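Local coordinates for putative lipoprotein (Campylobacter jejuni subsp. jejuni, PDB 2G5G) that binds two cofacial hemes with tyrosine ligands as a dimer, and probably serves in bacterial heme transport, at residues 246-251 against 260-265; 30-35 against 61-66. All blocks are in the same frame, centred on the assembly; numbering follows the deposited sequence.

Contact 1: residues 246-251 against 260-265; sequences VNLSYG and YVLIYK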
ATOM      1  N   VAL A 246     -29.887  -3.741  -1.045  1.00 16.93           N
ATOM      2  CA  VAL A 246     -30.299  -3.617   0.350  1.00 18.30           C
ATOM      3  C   VAL A 246     -29.110  -3.170   1.156  1.00 19.59           C
ATOM      4  O   VAL A 246     -28.073  -3.857   1.194  1.00 20.27           O
ATOM      5  CB  VAL A 246     -30.804  -4.942   0.941  1.00 17.74           C
ATOM      6  CG1 VAL A 246     -31.210  -4.743   2.458  1.00 19.29           C
ATOM      7  CG2 VAL A 246     -32.006  -5.471   0.159  1.00 18.50           C
ATOM      8  N   ASN A 247     -29.227  -2.028   1.822  1.00 20.30           N
ATOM      9  CA  ASN A 247     -28.066  -1.534   2.569  1.00 21.82           C
ATOM     10  C   ASN A 247     -28.369  -1.652   4.048  1.00 21.63           C
ATOM     11  O   ASN A 247     -29.486  -1.347   4.483  1.00 21.41           O
ATOM     12  CB  ASN A 247     -27.686  -0.085   2.232  1.00 20.79           C
ATOM     13  CG  ASN A 247     -26.302   0.298   2.820  1.00 24.41           C
ATOM     14  OD1 ASN A 247     -26.084   1.404   3.325  1.00 26.93           O
ATOM     15  ND2 ASN A 247     -25.388  -0.639   2.781  1.00 22.56           N
ATOM     16  N   LEU A 248     -27.382  -2.115   4.798  1.00 22.26           N
ATOM     17  CA  LEU A 248     -27.464  -2.188   6.265  1.00 22.90           C
ATOM     18  C   LEU A 248     -26.883  -0.868   6.789  1.00 24.46           C
ATOM     19  O   LEU A 248     -25.693  -0.603   6.623  1.00 24.47           O
ATOM     20  CB  LEU A 248     -26.675  -3.417   6.770  1.00 23.28           C
ATOM     21  CG  LEU A 248     -27.100  -4.740   6.093  1.00 20.82           C
ATOM     22  CD1 LEU A 248     -26.177  -5.898   6.550  1.00 25.22           C
ATOM     23  CD2 LEU A 248     -28.593  -5.045   6.315  1.00 21.03           C
ATOM     24  N   SER A 249     -27.725  -0.008   7.348  1.00 26.78           N
ATOM     25  CA  SER A 249     -27.259   1.367   7.620  1.00 28.72           C
ATOM     26  C   SER A 249     -26.251   1.462   8.754  1.00 30.24           C
ATOM     27  O   SER A 249     -26.213   0.629   9.661  1.00 29.67           O
ATOM     28  CB  SER A 249     -28.409   2.350   7.863  1.00 28.34           C
ATOM     29  OG  SER A 249     -29.178   2.000   8.997  1.00 29.33           O
ATOM     30  N   TYR A 250     -25.411   2.474   8.642  1.00 32.56           N
ATOM     31  CA  TYR A 250     -24.564   2.940   9.732  1.00 35.09           C
ATOM     32  C   TYR A 250     -24.337   4.439   9.509  1.00 34.92           C
ATOM     33  O   TYR A 250     -23.993   4.856   8.412  1.00 36.22           O
ATOM     34  CB  TYR A 250     -23.221   2.198   9.771  1.00 36.54           C
ATOM     35  CG  TYR A 250     -22.367   2.646  10.942  1.00 39.64           C
ATOM     36  CD1 TYR A 250     -22.467   2.018  12.185  1.00 41.99           C
ATOM     37  CD2 TYR A 250     -21.488   3.726  10.808  1.00 41.70           C
ATOM     38  CE1 TYR A 250     -21.691   2.454  13.273  1.00 43.12           C
ATOM     39  CE2 TYR A 250     -20.718   4.171  11.884  1.00 43.88           C
ATOM     40  CZ  TYR A 250     -20.825   3.531  13.100  1.00 42.70           C
ATOM     41  OH  TYR A 250     -20.063   3.979  14.154  1.00 44.23           O
ATOM     42  N   GLY A 251     -24.519   5.248  10.543  1.00 35.61           N
ATOM     43  CA  GLY A 251     -24.389   6.705  10.370  1.00 34.77           C
ATOM     44  C   GLY A 251     -25.456   7.253   9.432  1.00 33.77           C
ATOM     45  O   GLY A 251     -26.605   6.830   9.486  1.00 33.73           O
ATOM     46  N   TYR A 260     -33.638  -0.686  -0.457  1.00 18.28           N
ATOM     47  CA  TYR A 260     -34.150  -0.913   0.902  1.00 18.65           C
ATOM     48  C   TYR A 260     -33.044  -0.554   1.857  1.00 19.87           C
ATOM     49  O   TYR A 260     -31.847  -0.698   1.524  1.00 19.47           O
ATOM     50  CB  TYR A 260     -34.592  -2.387   1.113  1.00 19.59           C
ATOM     51  CG  TYR A 260     -35.736  -2.773   0.211  1.00 19.55           C
ATOM     52  CD1 TYR A 260     -35.484  -3.374  -1.042  1.00 21.74           C
ATOM     53  CD2 TYR A 260     -37.056  -2.498   0.559  1.00 20.25           C
ATOM     54  CE1 TYR A 260     -36.531  -3.711  -1.888  1.00 21.19           C
ATOM     55  CE2 TYR A 260     -38.120  -2.830  -0.292  1.00 19.85           C
ATOM     56  CZ  TYR A 260     -37.836  -3.428  -1.519  1.00 19.99           C
ATOM     57  OH  TYR A 260     -38.825  -3.739  -2.426  1.00 21.91           O
ATOM     58  N   VAL A 261     -33.408  -0.092   3.065  1.00 19.60           N
ATOM     59  CA  VAL A 261     -32.377   0.167   4.035  1.00 21.00           C
ATOM     60  C   VAL A 261     -32.867  -0.346   5.380  1.00 22.15           C
ATOM     61  O   VAL A 261     -34.039  -0.197   5.734  1.00 21.19           O
ATOM     62  CB  VAL A 261     -31.892   1.684   4.015  1.00 21.79           C
ATOM     63  CG1 VAL A 261     -33.047   2.624   4.277  1.00 22.24           C
ATOM     64  CG2 VAL A 261     -30.714   1.910   4.965  1.00 23.33           C
ATOM     65  N   LEU A 262     -31.976  -1.037   6.081  1.00 22.75           N
ATOM     66  CA  LEU A 262     -32.272  -1.482   7.431  1.00 24.11           C
ATOM     67  C   LEU A 262     -31.738  -0.447   8.370  1.00 24.11           C
ATOM     68  O   LEU A 262     -30.593  -0.036   8.252  1.00 24.49           O
ATOM     69  CB  LEU A 262     -31.642  -2.849   7.727  1.00 24.06           C
ATOM     70  CG  LEU A 262     -32.581  -3.992   7.375  1.00 24.56           C
ATOM     71  CD1 LEU A 262     -32.542  -4.158   5.841  1.00 22.95           C
ATOM     72  CD2 LEU A 262     -32.126  -5.316   8.073  1.00 26.14           C
ATOM     73  N   ILE A 263     -32.588  -0.018   9.292  1.00 26.15           N
ATOM     74  CA  ILE A 263     -32.262   1.096  10.184  1.00 27.80           C
ATOM     75  C   ILE A 263     -32.338   0.538  11.597  1.00 29.22           C
ATOM     76  O   ILE A 263     -33.341  -0.073  11.964  1.00 28.60           O
ATOM     77  CB  ILE A 263     -33.238   2.289  10.016  1.00 27.50           C
ATOM     78  CG1 ILE A 263     -33.097   2.895   8.608  1.00 27.47           C
ATOM     79  CG2 ILE A 263     -32.963   3.372  11.089  1.00 27.67           C
ATOM     80  CD1 ILE A 263     -34.210   3.842   8.229  1.00 26.70           C
ATOM     81  N   TYR A 264     -31.264   0.736  12.351  1.00 31.57           N
ATOM     82  CA  TYR A 264     -31.102   0.107  13.671  1.00 35.26           C
ATOM     83  C   TYR A 264     -31.360   1.094  14.818  1.00 37.93           C
ATOM     84  O   TYR A 264     -31.030   2.270  14.710  1.00 39.15           O
ATOM     85  CB  TYR A 264     -29.696  -0.495  13.803  1.00 34.49           C
ATOM     86  CG  TYR A 264     -29.392  -1.542  12.762  1.00 33.55           C
ATOM     87  CD1 TYR A 264     -28.668  -1.217  11.614  1.00 33.16           C
ATOM     88  CD2 TYR A 264     -29.848  -2.852  12.914  1.00 33.04           C
ATOM     89  CE1 TYR A 264     -28.402  -2.169  10.634  1.00 32.90           C
ATOM     90  CE2 TYR A 264     -29.577  -3.832  11.935  1.00 32.71           C
ATOM     91  CZ  TYR A 264     -28.849  -3.479  10.810  1.00 33.92           C
ATOM     92  OH  TYR A 264     -28.592  -4.426   9.837  1.00 32.75           O
ATOM     93  N   LYS A 265     -31.948   0.599  15.901  1.00 41.58           N
ATOM     94  CA  LYS A 265     -32.257   1.423  17.088  1.00 44.83           C
ATOM     95  C   LYS A 265     -31.037   1.595  18.008  1.00 46.62           C
ATOM     96  O   LYS A 265     -30.444   0.603  18.459  1.00 47.57           O
ATOM     97  CB  LYS A 265     -33.438   0.834  17.866  1.00 45.16           C
ATOM     98  CG  LYS A 265     -34.836   1.278  17.377  1.00 46.97           C
ATOM     99  CD  LYS A 265     -35.069   1.139  15.869  1.00 47.82           C
ATOM    100  CE  LYS A 265     -36.438   0.505  15.563  1.00 49.18           C
ATOM    101  NZ  LYS A 265     -37.613   1.136  16.260  1.00 49.39           N
TER
HETATM  102  O   HOH W   1     -29.041   2.595  11.609  1.00 35.63           O

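Contact 2: residues 30-35 against 61-66; sequences ISFEDM and VMIFNA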
ATOM      1  N   ILE A  30     -41.500  -1.028   5.740  1.00 26.53           N
ATOM      2  CA  ILE A  30     -41.967  -2.279   5.119  1.00 26.84           C
ATOM      3  C   ILE A  30     -41.582  -3.432   6.042  1.00 26.57           C
ATOM      4  O   ILE A  30     -40.525  -3.389   6.660  1.00 27.19           O
ATOM      5  CB  ILE A  30     -41.375  -2.457   3.668  1.00 26.80           C
ATOM      6  CG1 ILE A  30     -41.984  -3.654   2.937  1.00 28.52           C
ATOM      7  CG2 ILE A  30     -39.886  -2.604   3.686  1.00 26.52           C
ATOM      8  CD1 ILE A  30     -41.428  -3.878   1.523  1.00 27.97           C
ATOM      9  N   SER A  31     -42.445  -4.438   6.175  1.00 26.56           N
ATOM     10  CA  SER A  31     -42.093  -5.555   7.048  1.00 27.42           C
ATOM     11  C   SER A  31     -40.932  -6.335   6.456  1.00 27.34           C
ATOM     12  O   SER A  31     -40.742  -6.334   5.250  1.00 27.32           O
ATOM     13  CB  SER A  31     -43.280  -6.474   7.300  1.00 27.23           C
ATOM     14  OG  SER A  31     -43.619  -7.177   6.133  1.00 26.55           O
ATOM     15  N   PHE A  32     -40.130  -6.957   7.325  1.00 28.28           N
ATOM     16  CA  PHE A  32     -39.110  -7.904   6.910  1.00 28.19           C
ATOM     17  C   PHE A  32     -39.664  -8.947   5.911  1.00 28.75           C
ATOM     18  O   PHE A  32     -39.070  -9.129   4.852  1.00 27.21           O
ATOM     19  CB  PHE A  32     -38.442  -8.559   8.139  1.00 29.26           C
ATOM     20  CG  PHE A  32     -37.344  -9.530   7.790  1.00 28.82           C
ATOM     21  CD1 PHE A  32     -36.025  -9.135   7.806  1.00 30.09           C
ATOM     22  CD2 PHE A  32     -37.647 -10.852   7.448  1.00 31.44           C
ATOM     23  CE1 PHE A  32     -35.014 -10.030   7.480  1.00 30.40           C
ATOM     24  CE2 PHE A  32     -36.641 -11.751   7.123  1.00 30.05           C
ATOM     25  CZ  PHE A  32     -35.317 -11.331   7.148  1.00 28.66           C
ATOM     26  N   GLU A  33     -40.802  -9.583   6.228  1.00 29.13           N
ATOM     27  CA  GLU A  33     -41.466 -10.552   5.321  1.00 31.01           C
ATOM     28  C   GLU A  33     -41.790  -9.928   3.946  1.00 29.86           C
ATOM     29  O   GLU A  33     -41.494 -10.531   2.925  1.00 29.80           O
ATOM     30  CB  GLU A  33     -42.763 -11.086   5.947  1.00 31.16           C
ATOM     31  CG  GLU A  33     -42.862 -12.619   6.073  0.85 34.73           C
ATOM     32  CD  GLU A  33     -44.235 -13.071   6.631  0.85 35.16           C
ATOM     33  OE1 GLU A  33     -44.290 -13.620   7.760  0.85 40.90           O
ATOM     34  OE2 GLU A  33     -45.256 -12.860   5.936  0.85 39.56           O
ATOM     35  N   ASP A  34     -42.421  -8.744   3.932  1.00 28.20           N
ATOM     36  CA  ASP A  34     -42.696  -8.020   2.676  1.00 27.90           C
ATOM     37  C   ASP A  34     -41.424  -7.617   1.891  1.00 25.60           C
ATOM     38  O   ASP A  34     -41.439  -7.645   0.660  1.00 26.13           O
ATOM     39  CB  ASP A  34     -43.581  -6.787   2.910  1.00 28.23           C
ATOM     40  CG  ASP A  34     -45.043  -7.157   3.216  1.00 30.95           C
ATOM     41  OD1 ASP A  34     -45.400  -8.367   3.255  1.00 34.67           O
ATOM     42  OD2 ASP A  34     -45.833  -6.233   3.409  1.00 32.94           O
HETATM   43  N   MSE A  35     -40.345  -7.260   2.576  1.00 24.82           N
HETATM   44  CA  MSE A  35     -39.062  -7.012   1.873  1.00 24.56           C
HETATM   45  C   MSE A  35     -38.581  -8.314   1.198  1.00 24.15           C
HETATM   46  O   MSE A  35     -38.205  -8.309   0.023  1.00 21.86           O
HETATM   47  CB  MSE A  35     -37.970  -6.459   2.784  1.00 24.06           C
HETATM   48  CG  MSE A  35     -36.686  -6.172   2.042  1.00 24.01           C
HETATM   49 SE   MSE A  35     -35.170  -5.870   3.149  0.80 27.75          SE
HETATM   50  CE  MSE A  35     -34.988  -7.583   4.109  1.00 24.80           C
ATOM     51  N   VAL A  61     -27.559 -12.985   8.232  1.00 27.37           N
ATOM     52  CA  VAL A  61     -28.057 -14.336   8.497  1.00 26.99           C
ATOM     53  C   VAL A  61     -29.572 -14.416   8.377  1.00 27.30           C
ATOM     54  O   VAL A  61     -30.095 -15.344   7.760  1.00 27.11           O
ATOM     55  CB  VAL A  61     -27.519 -14.886   9.877  1.00 27.26           C
ATOM     56  CG1 VAL A  61     -28.231 -16.185  10.292  1.00 26.68           C
ATOM     57  CG2 VAL A  61     -26.024 -15.061   9.835  1.00 26.73           C
HETATM   58  N   MSE A  62     -30.277 -13.422   8.917  1.00 27.26           N
HETATM   59  CA  MSE A  62     -31.729 -13.386   8.858  1.00 29.83           C
HETATM   60  C   MSE A  62     -32.233 -13.303   7.428  1.00 27.15           C
HETATM   61  O   MSE A  62     -33.166 -14.025   7.038  1.00 26.11           O
HETATM   62  CB  MSE A  62     -32.264 -12.190   9.654  1.00 28.90           C
HETATM   63  CG  MSE A  62     -32.025 -12.319  11.160  1.00 32.80           C
HETATM   64 SE   MSE A  62     -32.576 -10.658  12.080  0.70 41.20          SE
HETATM   65  CE  MSE A  62     -34.334 -10.448  11.284  0.80 31.33           C
ATOM     66  N   ILE A  63     -31.633 -12.404   6.652  1.00 25.92           N
ATOM     67  CA  ILE A  63     -32.062 -12.209   5.256  1.00 23.25           C
ATOM     68  C   ILE A  63     -31.694 -13.486   4.463  1.00 23.26           C
ATOM     69  O   ILE A  63     -32.533 -14.041   3.767  1.00 22.18           O
ATOM     70  CB  ILE A  63     -31.366 -10.992   4.621  1.00 23.87           C
ATOM     71  CG1 ILE A  63     -31.763  -9.703   5.348  1.00 21.20           C
ATOM     72  CG2 ILE A  63     -31.702 -10.918   3.083  1.00 21.64           C
ATOM     73  CD1 ILE A  63     -30.817  -8.505   5.031  1.00 22.37           C
ATOM     74  N   PHE A  64     -30.444 -13.928   4.559  1.00 23.02           N
ATOM     75  CA  PHE A  64     -30.070 -15.163   3.839  1.00 25.37           C
ATOM     76  C   PHE A  64     -31.032 -16.315   4.165  1.00 25.11           C
ATOM     77  O   PHE A  64     -31.582 -16.936   3.261  1.00 24.74           O
ATOM     78  CB  PHE A  64     -28.603 -15.562   4.048  1.00 24.94           C
ATOM     79  CG  PHE A  64     -28.220 -16.878   3.385  1.00 26.63           C
ATOM     80  CD1 PHE A  64     -28.086 -18.029   4.153  1.00 27.50           C
ATOM     81  CD2 PHE A  64     -28.050 -16.976   1.999  1.00 24.38           C
ATOM     82  CE1 PHE A  64     -27.760 -19.251   3.569  1.00 28.47           C
ATOM     83  CE2 PHE A  64     -27.731 -18.206   1.401  1.00 24.93           C
ATOM     84  CZ  PHE A  64     -27.572 -19.344   2.191  1.00 24.00           C
ATOM     85  N   ASN A  65     -31.241 -16.581   5.450  1.00 26.02           N
ATOM     86  CA  ASN A  65     -32.101 -17.686   5.862  1.00 26.78           C
ATOM     87  C   ASN A  65     -33.479 -17.595   5.241  1.00 26.20           C
ATOM     88  O   ASN A  65     -34.028 -18.621   4.833  1.00 26.64           O
ATOM     89  CB  ASN A  65     -32.260 -17.745   7.390  1.00 26.85           C
ATOM     90  CG  ASN A  65     -31.091 -18.435   8.107  1.00 28.80           C
ATOM     91  OD1 ASN A  65     -30.145 -18.955   7.511  1.00 31.14           O
ATOM     92  ND2 ASN A  65     -31.169 -18.426   9.417  1.00 31.93           N
ATOM     93  N   ALA A  66     -34.082 -16.398   5.196  1.00 25.24           N
ATOM     94  CA  ALA A  66     -35.460 -16.321   4.686  1.00 24.89           C
ATOM     95  C   ALA A  66     -35.489 -16.573   3.173  1.00 24.74           C
ATOM     96  O   ALA A  66     -36.431 -17.193   2.630  1.00 24.32           O
ATOM     97  CB  ALA A  66     -36.114 -14.977   5.032  1.00 25.81           C
TER

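Contact 1: residues 246-251 against 260-265
The first torsion of S249 is +62°, which sets OG between its own backbone N and carbonyl carbon and turns it to the carbonyl of L262. Y264 has chi1 -60°, with CG opposite its carbonyl carbon, and its ring comes back along the end of the neighbouring strand. L262 O then takes two donors from one residue. S249 OG lies 2.6 Å from L262 O, in the carbonyl plane and on a lone pair. S249 N donates to the same oxygen at 3.0 Å, also in the carbonyl plane. A water donates to S249 OG and accepts from Y264 N, so it bridges the two segments just past the end of strand 243-248. Earlier in the pair, N247 N donates to Y260 O at 3.0 Å and N247 O accepts from L262 N. On the face of V246 and L248, V246 CG1 meets L262 CD1 at 3.7 Å. The L248 and L262 side chains run alongside each other, CD2 to CD2 at 4.0 Å. L248 CD2 also touches Y264 OH at 3.6 Å, and that hydroxyl is hydrogen-bonded to S59 of helix 54-73. S249 O sits at the edge of the Y264 ring. On the side of N247 and V261, V261 CG2 packs on S249 CB. This is a regular parallel strand pair, 243-248 beside 260-264, within the mixed, helix-flanked sheet of this ChaN-family domain.

Contact 2: residues 30-35 against 61-66
This is an apolar helix-to-helix contact on one face of the mixed sheet of an alpha/beta fold. The start of helix 32-39 meets the middle of helix 54-73 through side chains, without hydrogen bonds between the two segments. F32 carries most of it. Its CG is anti to the backbone N (chi1 -178°), which sends the ring out to the second helix. The ring comes in by its edge, and M62 O, I63 CA and A66 CB all lie near the ring plane. The ring therefore slots against the backbone turn from M62 to A66 rather than lying flat on it. F32 CZ is 3.4 Å from M62 O, an oxygen that already accepts the helical bond from A66 N. F32 CE2 rests on A66 CB at 3.9 Å. Nearer the start of 61-66, M62, a selenomethionine, bends at chi3 (49°) and brings its CE to F32 CE1 at 3.9 Å. I63 CG1 reaches the same F32 CE1, also at 3.9 Å. M35, the other selenomethionine, lies one turn after F32, and its CE meets I63 CG1 at 4.1 Å, the two chains roughly perpendicular. I21 of strand 19-23 touches both F32 and M35, so they seat helix 32-39 on the sheet. M62 touches F19 of the same strand. The helix start is capped by S31 at the N-cap position. F32 N donates to E15 OE2. D34 N donates to S31 OG at 3.0 Å, with an N-H...O angle of 162°.

Contacts 1 and 2 lie on the same side of the chain's centre, with their own centres about 13 Å apart. They meet directly, helix 32-39 against the strand pair. M35 links them: its SE packs 4.1 Å from L262 CD1 and 4.2 Å from V246 CG1, while its CG is 4.0 Å from Y260 CG. I30 adds a touch, CD1 to Y260 CE2 at 3.9 Å. Helix 54-73 supplies M62, I63 and A66 to contact 2, and its S59 packs from outside on L248 and L262 of contact 1. Neither contact includes a residue of the heme pocket, which is formed by residues such as Y151, L189 and I196.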